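Local coordinates for protein aminoglycoside N(3)-acetyltransferase (Streptomyces griseus, PDB 7LAP) that probably transfers an acetyl group to the 3-amino group of aminoglycoside antibiotics, as an N-acetyltransferase of the Antibiotic_NAT family linked to resistance, at residues L34-R47 and G175-T188. Residues are numbered along the deposited sequence; the frame is centred on the assembly and turned at random.
Sequences LGLVPGDTVMFHTR and GRVLLLGAPRDTMT
Strands 41-46 and 176-180 run parallel as neighbours in the central mixed sheet, their axes 4.5 Å apart at 27°, and an unbroken ladder of backbone hydrogen bonds, nearly straight in its middle, joins them from Arg176 N to Thr41 O through to Arg47 N and Leu180 O. Strand 74-78 lies on the far side of 41-46, and strand 266-272 on the far side of 176-180. The Arg176 chain bends at chi3 (70°), and Arg176 NH1 hydrogen-bonds Gly35 O at 2.8 Å. It also forms a salt bridge with Asp40 OD2, the two planes 75° apart; NH1 meets OD2 on the syn side but tilted out of the carboxylate plane, while Val37 N comes from the opposite face. On the sheet face shared with Arg176, Val42 CG2 rests 3.5 Å from Leu178 CB, and the Leu34 and Leu178 side chains cross at about a right angle, CD1 to CD1. On the other face His45 packs most extensively: Thr186 O lies over its ring toward the rim, too poorly angled to bond NE2, Leu179 CD2 presses near ND1, a buried nitrogen without a hydrogen-bond partner in the model, and His45 NE2 has a weak, 3.5 Å hydrogen bond to Thr188 OG1. Beyond the strand, Pro183 CD lies off-centre over the Arg47 guanidinium. Asp272 takes Arg176 NE in a second salt bridge; the two carboxylates probably hold the guanidinium in place and balance its charge.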
loop_
_atom_site.group_PDB
_atom_site.type_symbol
_atom_site.label_atom_id
_atom_site.label_comp_id
_atom_site.label_asym_id
_atom_site.label_seq_id
_atom_site.Cartn_x
_atom_site.Cartn_y
_atom_site.Cartn_z
ATOM N N LEU B 34 -28.346 -3.375 3.578
ATOM C CA LEU B 34 -28.344 -2.032 3.012
ATOM C C LEU B 34 -29.086 -1.954 1.681
ATOM O O LEU B 34 -29.463 -0.858 1.249
ATOM C CB LEU B 34 -26.905 -1.591 2.746
ATOM C CG LEU B 34 -26.100 -0.650 3.607
ATOM C CD1 LEU B 34 -24.932 -0.215 2.734
ATOM C CD2 LEU B 34 -26.936 0.518 4.064
ATOM N N GLY B 35 -29.210 -3.078 0.968
ATOM C CA GLY B 35 -29.899 -3.111 -0.325
ATOM C C GLY B 35 -29.019 -3.581 -1.466
ATOM O O GLY B 35 -29.467 -3.591 -2.617
ATOM N N LEU B 36 -27.774 -3.966 -1.225
ATOM C CA LEU B 36 -26.947 -4.488 -2.305
ATOM C C LEU B 36 -27.446 -5.883 -2.694
ATOM O O LEU B 36 -27.803 -6.684 -1.817
ATOM C CB LEU B 36 -25.490 -4.508 -1.826
ATOM C CG LEU B 36 -24.355 -4.400 -2.838
ATOM C CD1 LEU B 36 -24.564 -3.276 -3.871
ATOM C CD2 LEU B 36 -23.029 -4.208 -2.055
ATOM N N VAL B 37 -27.503 -6.177 -4.004
ATOM C CA VAL B 37 -28.142 -7.414 -4.460
ATOM C C VAL B 37 -27.277 -8.088 -5.524
ATOM O O VAL B 37 -26.398 -7.459 -6.140
ATOM C CB VAL B 37 -29.569 -7.160 -5.022
ATOM C CG1 VAL B 37 -30.543 -6.699 -3.930
ATOM C CG2 VAL B 37 -29.565 -6.260 -6.303
ATOM N N PRO B 38 -27.534 -9.381 -5.791
ATOM C CA PRO B 38 -26.811 -10.072 -6.856
ATOM C C PRO B 38 -26.923 -9.331 -8.181
ATOM O O PRO B 38 -27.988 -8.845 -8.561
ATOM C CB PRO B 38 -27.504 -11.437 -6.915
ATOM C CG PRO B 38 -27.987 -11.651 -5.505
ATOM C CD PRO B 38 -28.393 -10.314 -5.020
ATOM N N GLY B 39 -25.809 -9.249 -8.889
ATOM C CA GLY B 39 -25.809 -8.612 -10.174
ATOM C C GLY B 39 -25.490 -7.136 -10.148
ATOM O O GLY B 39 -25.283 -6.561 -11.217
ATOM N N ASP B 40 -25.454 -6.502 -8.972
ATOM C CA ASP B 40 -25.190 -5.069 -8.900
ATOM C C ASP B 40 -23.777 -4.754 -9.389
ATOM O O ASP B 40 -22.833 -5.525 -9.184
ATOM C CB ASP B 40 -25.331 -4.562 -7.446
ATOM C CG ASP B 40 -26.741 -4.113 -7.105
ATOM O OD1 ASP B 40 -27.513 -3.896 -8.052
ATOM O OD2 ASP B 40 -27.083 -3.988 -5.892
ATOM N N THR B 41 -23.614 -3.573 -9.971
ATOM C CA THR B 41 -22.298 -2.960 -10.120
ATOM C C THR B 41 -22.187 -1.847 -9.084
ATOM O O THR B 41 -23.025 -0.937 -9.063
ATOM C CB THR B 41 -22.101 -2.427 -11.547
ATOM O OG1 THR B 41 -22.041 -3.534 -12.447
ATOM C CG2 THR B 41 -20.789 -1.699 -11.675
ATOM N N VAL B 42 -21.186 -1.918 -8.202
ATOM C CA VAL B 42 -21.125 -0.947 -7.112
ATOM C C VAL B 42 -19.725 -0.352 -7.027
ATOM O O VAL B 42 -18.737 -1.075 -6.855
ATOM C CB VAL B 42 -21.548 -1.546 -5.757
ATOM C CG1 VAL B 42 -20.772 -2.776 -5.418
ATOM C CG2 VAL B 42 -21.355 -0.500 -4.622
ATOM N N MET B 43 -19.645 0.967 -7.146
ATOM C CA MET B 43 -18.435 1.718 -6.839
ATOM C C MET B 43 -18.412 2.028 -5.339
ATOM O O MET B 43 -19.404 2.502 -4.787
ATOM C CB MET B 43 -18.431 3.008 -7.654
ATOM C CG MET B 43 -17.251 3.891 -7.396
ATOM S SD MET B 43 -17.256 5.243 -8.591
ATOM C CE MET B 43 -15.524 5.714 -8.439
ATOM N N PHE B 44 -17.299 1.758 -4.666
ATOM C CA PHE B 44 -17.336 1.878 -3.222
ATOM C C PHE B 44 -16.112 2.622 -2.707
ATOM O O PHE B 44 -15.010 2.496 -3.250
ATOM C CB PHE B 44 -17.527 0.502 -2.560
ATOM C CG PHE B 44 -16.344 -0.428 -2.657
ATOM C CD1 PHE B 44 -16.047 -1.098 -3.828
ATOM C CD2 PHE B 44 -15.559 -0.659 -1.537
ATOM C CE1 PHE B 44 -14.950 -1.967 -3.883
ATOM C CE2 PHE B 44 -14.477 -1.515 -1.578
ATOM C CZ PHE B 44 -14.160 -2.161 -2.761
ATOM N N HIS B 45 -16.369 3.468 -1.704
ATOM C CA HIS B 45 -15.404 4.270 -0.968
ATOM C C HIS B 45 -15.414 3.804 0.481
ATOM O O HIS B 45 -16.491 3.658 1.077
ATOM C CB HIS B 45 -15.808 5.749 -1.035
ATOM C CG HIS B 45 -15.864 6.270 -2.439
ATOM N ND1 HIS B 45 -17.004 6.208 -3.223
ATOM C CD2 HIS B 45 -14.897 6.813 -3.220
ATOM C CE1 HIS B 45 -16.739 6.715 -4.418
ATOM N NE2 HIS B 45 -15.470 7.085 -4.441
ATOM N N THR B 46 -14.232 3.588 1.053
ATOM C CA THR B 46 -14.111 2.842 2.299
ATOM C C THR B 46 -13.254 3.605 3.296
ATOM O O THR B 46 -12.166 4.091 2.954
ATOM C CB THR B 46 -13.499 1.462 2.073
ATOM O OG1 THR B 46 -14.169 0.817 0.996
ATOM C CG2 THR B 46 -13.636 0.593 3.380
ATOM N N ARG B 47 -13.716 3.663 4.540
ATOM C CA ARG B 47 -12.855 4.045 5.657
ATOM C C ARG B 47 -12.777 2.795 6.532
ATOM O O ARG B 47 -13.659 2.518 7.350
ATOM C CB ARG B 47 -13.401 5.282 6.368
ATOM C CG ARG B 47 -12.549 5.768 7.511
ATOM C CD ARG B 47 -12.832 7.248 7.812
ATOM N NE ARG B 47 -12.291 8.079 6.745
ATOM C CZ ARG B 47 -12.481 9.389 6.658
ATOM N NH1 ARG B 47 -13.209 10.005 7.576
ATOM N NH2 ARG B 47 -11.959 10.066 5.652
ATOM N N GLY B 175 -25.629 1.223 -12.155
ATOM C CA GLY B 175 -24.756 0.895 -11.056
ATOM C C GLY B 175 -25.100 1.675 -9.796
ATOM O O GLY B 175 -26.020 2.489 -9.742
ATOM N N ARG B 176 -24.348 1.377 -8.738
ATOM C CA ARG B 176 -24.589 1.950 -7.418
ATOM C C ARG B 176 -23.298 2.539 -6.876
ATOM O O ARG B 176 -22.203 2.248 -7.379
ATOM C CB ARG B 176 -25.154 0.878 -6.478
ATOM C CG ARG B 176 -26.184 0.104 -7.296
ATOM C CD ARG B 176 -27.032 -0.762 -6.545
ATOM N NE ARG B 176 -27.940 0.005 -5.733
ATOM C CZ ARG B 176 -28.769 -0.578 -4.879
ATOM N NH1 ARG B 176 -28.748 -1.909 -4.775
ATOM N NH2 ARG B 176 -29.586 0.148 -4.131
ATOM N N VAL B 177 -23.452 3.397 -5.867
ATOM C CA VAL B 177 -22.330 3.951 -5.108
ATOM C C VAL B 177 -22.529 3.598 -3.641
ATOM O O VAL B 177 -23.597 3.856 -3.071
ATOM C CB VAL B 177 -22.201 5.475 -5.304
ATOM C CG1 VAL B 177 -21.034 6.014 -4.495
ATOM C CG2 VAL B 177 -21.979 5.774 -6.792
ATOM N N LEU B 178 -21.507 2.994 -3.041
ATOM C CA LEU B 178 -21.508 2.643 -1.624
ATOM C C LEU B 178 -20.451 3.474 -0.890
ATOM O O LEU B 178 -19.268 3.439 -1.247
ATOM C CB LEU B 178 -21.242 1.143 -1.480
ATOM C CG LEU B 178 -21.007 0.675 -0.040
ATOM C CD1 LEU B 178 -22.294 0.757 0.752
ATOM C CD2 LEU B 178 -20.458 -0.756 -0.071
ATOM N N LEU B 179 -20.883 4.258 0.109
ATOM C CA LEU B 179 -19.954 4.850 1.067
ATOM C C LEU B 179 -19.902 3.928 2.266
ATOM O O LEU B 179 -20.893 3.784 2.987
ATOM C CB LEU B 179 -20.397 6.248 1.484
ATOM C CG LEU B 179 -20.683 7.161 0.293
ATOM C CD1 LEU B 179 -21.147 8.553 0.846
ATOM C CD2 LEU B 179 -19.499 7.262 -0.676
ATOM N N LEU B 180 -18.746 3.317 2.495
ATOM C CA LEU B 180 -18.573 2.299 3.526
ATOM C C LEU B 180 -17.718 2.910 4.646
ATOM O O LEU B 180 -16.491 2.766 4.701
ATOM C CB LEU B 180 -17.978 1.043 2.860
ATOM C CG LEU B 180 -17.718 -0.222 3.688
ATOM C CD1 LEU B 180 -18.888 -0.591 4.504
ATOM C CD2 LEU B 180 -17.243 -1.418 2.849
ATOM N N GLY B 181 -18.390 3.637 5.539
ATOM C CA GLY B 181 -17.723 4.447 6.522
ATOM C C GLY B 181 -17.083 5.692 5.971
ATOM O O GLY B 181 -16.610 6.504 6.749
ATOM N N ALA B 182 -16.986 5.834 4.657
ATOM C CA ALA B 182 -16.396 7.022 4.059
ATOM C C ALA B 182 -17.364 8.196 4.175
ATOM O O ALA B 182 -18.588 8.016 4.064
ATOM C CB ALA B 182 -16.073 6.780 2.571
ATOM N N PRO B 183 -16.856 9.410 4.334
ATOM C CA PRO B 183 -17.749 10.554 4.496
ATOM C C PRO B 183 -18.370 10.984 3.171
ATOM O O PRO B 183 -17.944 10.591 2.077
ATOM C CB PRO B 183 -16.847 11.645 5.089
ATOM C CG PRO B 183 -15.473 11.243 4.731
ATOM C CD PRO B 183 -15.460 9.732 4.675
ATOM N N ARG B 184 -19.436 11.782 3.297
ATOM C CA ARG B 184 -20.234 12.152 2.132
ATOM C C ARG B 184 -19.397 12.842 1.057
ATOM O O ARG B 184 -19.698 12.713 -0.136
ATOM C CB ARG B 184 -21.408 13.026 2.586
ATOM C CG ARG B 184 -22.486 12.216 3.299
ATOM C CD ARG B 184 -23.490 13.087 4.016
ATOM N NE ARG B 184 -22.802 13.977 4.940
ATOM C CZ ARG B 184 -23.248 15.168 5.319
ATOM N NH1 ARG B 184 -24.406 15.633 4.866
ATOM N NH2 ARG B 184 -22.526 15.888 6.160
ATOM N N ASP B 185 -18.320 13.530 1.435
ATOM C CA ASP B 185 -17.572 14.270 0.421
ATOM C C ASP B 185 -16.711 13.384 -0.470
ATOM O O ASP B 185 -16.146 13.895 -1.446
ATOM C CB ASP B 185 -16.690 15.335 1.071
ATOM C CG ASP B 185 -15.998 14.832 2.312
ATOM O OD1 ASP B 185 -14.910 14.232 2.178
ATOM O OD2 ASP B 185 -16.566 14.998 3.420
ATOM N N THR B 186 -16.597 12.087 -0.185
ATOM C CA THR B 186 -15.749 11.218 -0.988
ATOM C C THR B 186 -16.446 10.687 -2.233
ATOM O O THR B 186 -15.841 9.908 -2.979
ATOM C CB THR B 186 -15.224 10.028 -0.148
ATOM O OG1 THR B 186 -16.301 9.155 0.192
ATOM C CG2 THR B 186 -14.599 10.516 1.122
ATOM N N MET B 187 -17.688 11.082 -2.500
ATOM C CA MET B 187 -18.394 10.514 -3.642
ATOM C C MET B 187 -17.842 11.041 -4.978
ATOM O O MET B 187 -18.278 12.082 -5.479
ATOM C CB MET B 187 -19.897 10.791 -3.550
ATOM C CG MET B 187 -20.681 9.953 -4.541
ATOM S SD MET B 187 -22.388 10.474 -4.748
ATOM C CE MET B 187 -23.035 9.804 -3.210
ATOM N N THR B 188 -16.914 10.275 -5.565
ATOM C CA THR B 188 -16.255 10.604 -6.834
ATOM C C THR B 188 -17.258 10.822 -7.958
ATOM O O THR B 188 -17.038 11.648 -8.855
ATOM C CB THR B 188 -15.296 9.453 -7.202
ATOM O OG1 THR B 188 -14.106 9.564 -6.423
ATOM C CG2 THR B 188 -14.932 9.430 -8.704
HETATM O O HOH W 1 -30.918 0.267 -1.009
#